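Local atomic coordinates of EscN (PDB entry 2OBL), a protein that belongs to the P-loop family of the ATP synthase alpha and beta subunits and forms part of a bacterial type III secretion system. Residues L102-E107 and L129-S134; M165-T170 and I218-L223. The protein carries 1 engineered substitution. One frame throughout, in Å; residues are numbered along the deposited sequence. Where two conformers were deposited one is given.

Contact 1 of 2, residues L102-E107 and L129-S134; sequences LALIGE and LVVTTS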
loop_
_atom_site.group_PDB
_atom_site.type_symbol
_atom_site.label_atom_id
_atom_site.label_comp_id
_atom_site.label_asym_id
_atom_site.label_seq_id
_atom_site.Cartn_x
_atom_site.Cartn_y
_atom_site.Cartn_z
ATOM N N LEU A 102 2.357 4.587 10.023
ATOM C CA LEU A 102 1.034 4.078 9.699
ATOM C C LEU A 102 -0.018 5.106 10.062
ATOM O O LEU A 102 0.059 5.747 11.119
ATOM C CB LEU A 102 0.772 2.787 10.475
ATOM C CG LEU A 102 1.247 1.485 9.842
ATOM C CD1 LEU A 102 1.425 0.404 10.881
ATOM C CD2 LEU A 102 0.228 1.029 8.799
ATOM N N ALA A 103 -0.977 5.296 9.163
ATOM C CA ALA A 103 -2.140 6.088 9.457
ATOM C C ALA A 103 -3.321 5.153 9.334
ATOM O O ALA A 103 -3.636 4.664 8.229
ATOM C CB ALA A 103 -2.271 7.256 8.504
ATOM N N LEU A 104 -3.938 4.857 10.473
ATOM C CA LEU A 104 -5.113 3.991 10.511
ATOM C C LEU A 104 -6.339 4.850 10.786
ATOM O O LEU A 104 -6.579 5.283 11.925
ATOM C CB LEU A 104 -4.950 2.921 11.588
ATOM C CG LEU A 104 -3.676 2.072 11.507
ATOM C CD1 LEU A 104 -3.647 1.055 12.635
ATOM C CD2 LEU A 104 -3.601 1.385 10.162
ATOM N N ILE A 105 -7.101 5.103 9.731
ATOM C CA ILE A 105 -8.145 6.115 9.753
ATOM C C ILE A 105 -9.551 5.549 9.539
ATOM O O ILE A 105 -9.832 4.869 8.544
ATOM C CB ILE A 105 -7.877 7.200 8.659
ATOM C CG1 ILE A 105 -6.460 7.807 8.820
ATOM C CG2 ILE A 105 -9.010 8.251 8.649
ATOM C CD1 ILE A 105 -6.090 8.834 7.741
ATOM N N GLY A 106 -10.440 5.839 10.477
ATOM C CA GLY A 106 -11.878 5.695 10.249
ATOM C C GLY A 106 -12.517 4.347 10.532
ATOM O O GLY A 106 -13.713 4.165 10.289
ATOM N N GLU A 107 -11.732 3.393 11.023
ATOM C CA GLU A 107 -12.295 2.080 11.381
ATOM C C GLU A 107 -12.626 2.029 12.869
ATOM O O GLU A 107 -12.280 2.938 13.623
ATOM C CB GLU A 107 -11.348 0.924 11.004
ATOM C CG GLU A 107 -10.813 0.946 9.572
ATOM C CD GLU A 107 -11.816 0.522 8.524
ATOM O OE1 GLU A 107 -12.802 -0.176 8.866
ATOM O OE2 GLU A 107 -11.613 0.888 7.334
ATOM N N LEU A 129 2.452 4.920 14.968
ATOM C CA LEU A 129 1.082 4.489 14.708
ATOM C C LEU A 129 0.115 5.646 14.912
ATOM O O LEU A 129 -0.247 5.958 16.048
ATOM C CB LEU A 129 0.723 3.342 15.657
ATOM C CG LEU A 129 1.696 2.161 15.638
ATOM C CD1 LEU A 129 1.434 1.228 16.817
ATOM C CD2 LEU A 129 1.565 1.409 14.339
ATOM N N VAL A 130 -0.273 6.305 13.817
ATOM C CA VAL A 130 -1.248 7.382 13.882
ATOM C C VAL A 130 -2.634 6.756 13.744
ATOM O O VAL A 130 -2.985 6.205 12.701
ATOM C CB VAL A 130 -1.028 8.424 12.775
ATOM C CG1 VAL A 130 -2.103 9.527 12.869
ATOM C CG2 VAL A 130 0.388 9.005 12.860
ATOM N N VAL A 131 -3.407 6.797 14.822
ATOM C CA VAL A 131 -4.686 6.099 14.831
ATOM C C VAL A 131 -5.827 7.039 15.151
ATOM O O VAL A 131 -5.817 7.728 16.184
ATOM C CB VAL A 131 -4.680 4.954 15.863
ATOM C CG1 VAL A 131 -6.060 4.271 15.930
ATOM C CG2 VAL A 131 -3.556 3.968 15.559
ATOM N N THR A 132 -6.822 7.072 14.264
ATOM C CA THR A 132 -8.041 7.841 14.509
ATOM C C THR A 132 -9.252 7.017 14.115
ATOM O O THR A 132 -9.540 6.855 12.922
ATOM C CB THR A 132 -8.053 9.189 13.745
ATOM O OG1 THR A 132 -7.841 8.965 12.342
ATOM C CG2 THR A 132 -6.963 10.100 14.276
ATOM N N THR A 133 -9.949 6.495 15.115
ATOM C CA THR A 133 -11.081 5.623 14.864
ATOM C C THR A 133 -12.334 6.378 14.437
ATOM O O THR A 133 -12.373 7.618 14.461
ATOM C CB THR A 133 -11.385 4.763 16.089
ATOM O OG1 THR A 133 -11.581 5.628 17.205
ATOM C CG2 THR A 133 -10.206 3.849 16.375
ATOM N N SER A 134 -13.356 5.619 14.048
ATOM C CA SER A 134 -14.568 6.187 13.471
ATOM C C SER A 134 -15.282 7.155 14.414
ATOM O O SER A 134 -15.974 8.067 13.962
ATOM C CB SER A 134 -15.532 5.073 13.039
ATOM O OG SER A 134 -15.852 4.239 14.133
#
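The flat peptide groups of L102-I105 and L129-T132 lie side by side in one sheet, with L102, L104, L129 and V131 on one face and A103, I105, V130 and T132 on the other. On the leucine face, L102 and L129 point the same way and meet branch to branch, CD1 of L102 lying 3.6 Å from CD2 of L129. L104, its CG beside the backbone N (chi1 -54°), crosses V131 at a slant and brings CD1 up to V131 CG2 (4.1 Å). F115 and V112 of helix 109-116 cover this face, and A144 and A148 of helix 138-156 cover the other. In the conformer given, T132 OG1 is buried beside I105 (3.9 Å from I105 CG2) with no partner in the model.

The parallel strands are joined by V130 N to L102 O (2.8 Å), L104 N to V130 O (2.8 Å) and T132 N to L104 O (3.0 Å), and past I105 by G106 N to T132 O (2.8 Å). The positive phi of G106 (88°) then turns the chain, and S134 N reaches E107 O at 2.9 Å from above the carbonyl plane. E107 points away from 129-134 at its CB. Backbone hydrogen bonds thus join two core strands between two largely apolar faces, while the loop just after strand 99-105 carries E107 OE2 to a salt bridge with R171, close to a bound imidazole and a probable pocket.

Contact 2 of 2, residues M165-T170 and I218-L223; sequences MMDSVT and IYTVLL. With IMD (imidazole), chain D.
D167 and T220 form the polar centre of this contact: T220 OG1 donates to D167 OD1 at 2.6 Å, on the lone pair pointing away from the other carboxylate oxygen. The second oxygen, OD2, accepts a nearly straight bond from N3 of an imidazole, probably from the crystallisation liquor, also at 2.6 Å, and forms a salt bridge with K84. With CG anti to its backbone N (chi1 -172°), D167 swings its carboxylate across toward T220, whose hydroxyl also sits tightly against S168 CB.

Around this pair, M166 N bonds to I218 O and T220 N to M166 O (2.9 Å), joining parallel strands. A cis peptide precedes S168 and redirects the chain into helix 169-182, where V169 N donates to T220 O at 2.9 Å, in the carbonyl plane though bent at the hydrogen (138°). Beyond the end of strand 161-167, T170 OG1 takes over the role of a backbone acceptor for L222 N (2.8 Å). S168 is the N-cap, its OG accepting R171 N, and L222 packs its branches over that serine.

Farther out, M166 makes a Met-aromatic contact with Y219: SD and CE both lie at the ring edge, CE 3.8 Å from Y219 CE1. M165 and I218 run alongside each other on the other face, M165 against helix 84-94 and I218 against I74 and I76 of strand 73-78. D167, ending a hydrophobic strand, is consistent with a Walker B aspartate beside the probable P-loop, which includes K84; T220 on OD1 and K84 on OD2 probably limit rotation of the carboxylate.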
loop_
_atom_site.group_PDB
_atom_site.type_symbol
_atom_site.label_atom_id
_atom_site.label_comp_id
_atom_site.label_asym_id
_atom_site.label_seq_id
_atom_site.Cartn_x
_atom_site.Cartn_y
_atom_site.Cartn_z
ATOM N N MET A 165 2.241 4.339 5.275
ATOM C CA MET A 165 1.157 3.451 4.890
ATOM C C MET A 165 -0.156 3.993 5.438
ATOM O O MET A 165 -0.350 4.066 6.654
ATOM C CB MET A 165 1.416 2.014 5.383
ATOM C CG MET A 165 0.244 1.068 5.116
ATOM S SD MET A 165 0.469 -0.658 5.664
ATOM C CE MET A 165 1.701 -1.262 4.526
ATOM N N MET A 166 -1.042 4.390 4.538
ATOM C CA MET A 166 -2.265 5.061 4.935
ATOM C C MET A 166 -3.464 4.183 4.615
ATOM O O MET A 166 -3.775 3.949 3.452
ATOM C CB MET A 166 -2.393 6.401 4.220
ATOM C CG MET A 166 -3.694 7.105 4.594
ATOM S SD MET A 166 -3.921 8.697 3.796
ATOM C CE MET A 166 -2.323 9.414 4.067
ATOM N N ASP A 167 -4.124 3.694 5.661
ATOM C CA ASP A 167 -5.292 2.836 5.518
ATOM C C ASP A 167 -6.431 3.584 6.219
ATOM O O ASP A 167 -6.583 3.449 7.435
ATOM C CB ASP A 167 -5.009 1.480 6.206
ATOM C CG ASP A 167 -6.092 0.423 5.950
ATOM O OD1 ASP A 167 -6.751 0.434 4.890
ATOM O OD2 ASP A 167 -6.289 -0.446 6.828
ATOM N N SER A 168 -7.224 4.376 5.489
ATOM C CA SER A 168 -7.264 4.411 4.027
ATOM C C SER A 168 -7.408 5.834 3.517
ATOM O O SER A 168 -7.898 6.706 4.237
ATOM C CB SER A 168 -8.504 3.644 3.552
ATOM O OG SER A 168 -9.693 4.228 4.101
ATOM N N VAL A 169 -7.021 6.068 2.267
ATOM C CA VAL A 169 -7.270 7.372 1.683
ATOM C C VAL A 169 -8.781 7.564 1.540
ATOM O O VAL A 169 -9.274 8.685 1.609
ATOM C CB VAL A 169 -6.486 7.587 0.359
ATOM C CG1 VAL A 169 -7.000 6.688 -0.756
ATOM C CG2 VAL A 169 -6.533 9.068 -0.044
ATOM N N THR A 170 -9.512 6.457 1.361
ATOM C CA THR A 170 -10.975 6.521 1.264
ATOM C C THR A 170 -11.614 7.163 2.498
ATOM O O THR A 170 -12.456 8.055 2.385
ATOM C CB THR A 170 -11.553 5.111 1.072
ATOM O OG1 THR A 170 -11.047 4.568 -0.155
ATOM C CG2 THR A 170 -13.094 5.156 1.045
ATOM N N ILE A 218 2.158 3.897 0.561
ATOM C CA ILE A 218 1.089 3.013 0.126
ATOM C C ILE A 218 -0.210 3.572 0.661
ATOM O O ILE A 218 -0.344 3.773 1.871
ATOM C CB ILE A 218 1.303 1.614 0.695
ATOM C CG1 ILE A 218 2.506 0.947 0.026
ATOM C CG2 ILE A 218 0.062 0.757 0.535
ATOM C CD1 ILE A 218 2.905 -0.379 0.721
ATOM N N TYR A 219 -1.159 3.808 -0.245
ATOM C CA TYR A 219 -2.479 4.355 0.098
ATOM C C TYR A 219 -3.547 3.325 -0.223
ATOM O O TYR A 219 -3.608 2.834 -1.358
ATOM C CB TYR A 219 -2.743 5.626 -0.726
ATOM C CG TYR A 219 -1.686 6.682 -0.560
ATOM C CD1 TYR A 219 -1.762 7.605 0.483
ATOM C CD2 TYR A 219 -0.592 6.751 -1.435
ATOM C CE1 TYR A 219 -0.789 8.576 0.655
ATOM C CE2 TYR A 219 0.399 7.716 -1.269
ATOM C CZ TYR A 219 0.287 8.629 -0.227
ATOM O OH TYR A 219 1.254 9.574 -0.064
ATOM N N THR A 220 -4.389 2.982 0.740
ATOM C CA THR A 220 -5.471 2.033 0.406
ATOM C C THR A 220 -6.745 2.750 -0.009
ATOM O O THR A 220 -7.074 3.825 0.493
ATOM C CB THR A 220 -5.789 1.035 1.521
ATOM O OG1 THR A 220 -6.395 1.718 2.618
ATOM C CG2 THR A 220 -4.514 0.317 1.988
ATOM N N VAL A 221 -7.453 2.119 -0.937
ATOM C CA VAL A 221 -8.722 2.582 -1.451
ATOM C C VAL A 221 -9.723 1.450 -1.185
ATOM O O VAL A 221 -9.521 0.302 -1.612
ATOM C CB VAL A 221 -8.646 2.871 -2.960
ATOM C CG1 VAL A 221 -10.050 3.248 -3.504
ATOM C CG2 VAL A 221 -7.605 3.979 -3.245
ATOM N N LEU A 222 -10.784 1.773 -0.465
ATOM C CA LEU A 222 -11.710 0.756 0.025
ATOM C C LEU A 222 -12.852 0.713 -0.950
ATOM O O LEU A 222 -13.491 1.742 -1.213
ATOM C CB LEU A 222 -12.229 1.119 1.410
ATOM C CG LEU A 222 -11.143 1.319 2.470
ATOM C CD1 LEU A 222 -11.785 1.352 3.862
ATOM C CD2 LEU A 222 -10.037 0.246 2.378
ATOM N N LEU A 223 -13.086 -0.469 -1.509
ATOM C CA LEU A 223 -14.087 -0.630 -2.547
ATOM C C LEU A 223 -15.403 -1.064 -1.935
ATOM O O LEU A 223 -15.440 -1.940 -1.072
ATOM C CB LEU A 223 -13.616 -1.632 -3.595
ATOM C CG LEU A 223 -12.338 -1.246 -4.335
ATOM C CD1 LEU A 223 -11.926 -2.354 -5.304
ATOM C CD2 LEU A 223 -12.516 0.093 -5.066
HETATM N N1 IMD D . -7.993 1.267 10.933
HETATM C C2 IMD D . -7.537 1.454 9.675
HETATM N N3 IMD D . -7.086 0.258 9.217
HETATM C C4 IMD D . -7.256 -0.678 10.185
HETATM C C5 IMD D . -7.825 -0.037 11.275
#

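How the contacts relate
Contact 1 and contact 2 come in series along the chain, contact 1 closing before contact 2 opens, and their centres lie 11 Å apart in the same sheet. Strand 99-105 pairs with 127-132 on one flank and with 161-167 on the other, and 161-167 in turn pairs with 214-222, so four consecutive parallel strands are joined. The shared seam carries probable hydrogen bonds from A103 N to M165 O and from D167 N to A103 O. At the strand ends, R171 links the two contacts, its side chain serving contact 1 and its backbone N contact 2, and E107 packs on L222. The imidazole lies near both E107 and D167, consistent with a pocket at this end of the sheet.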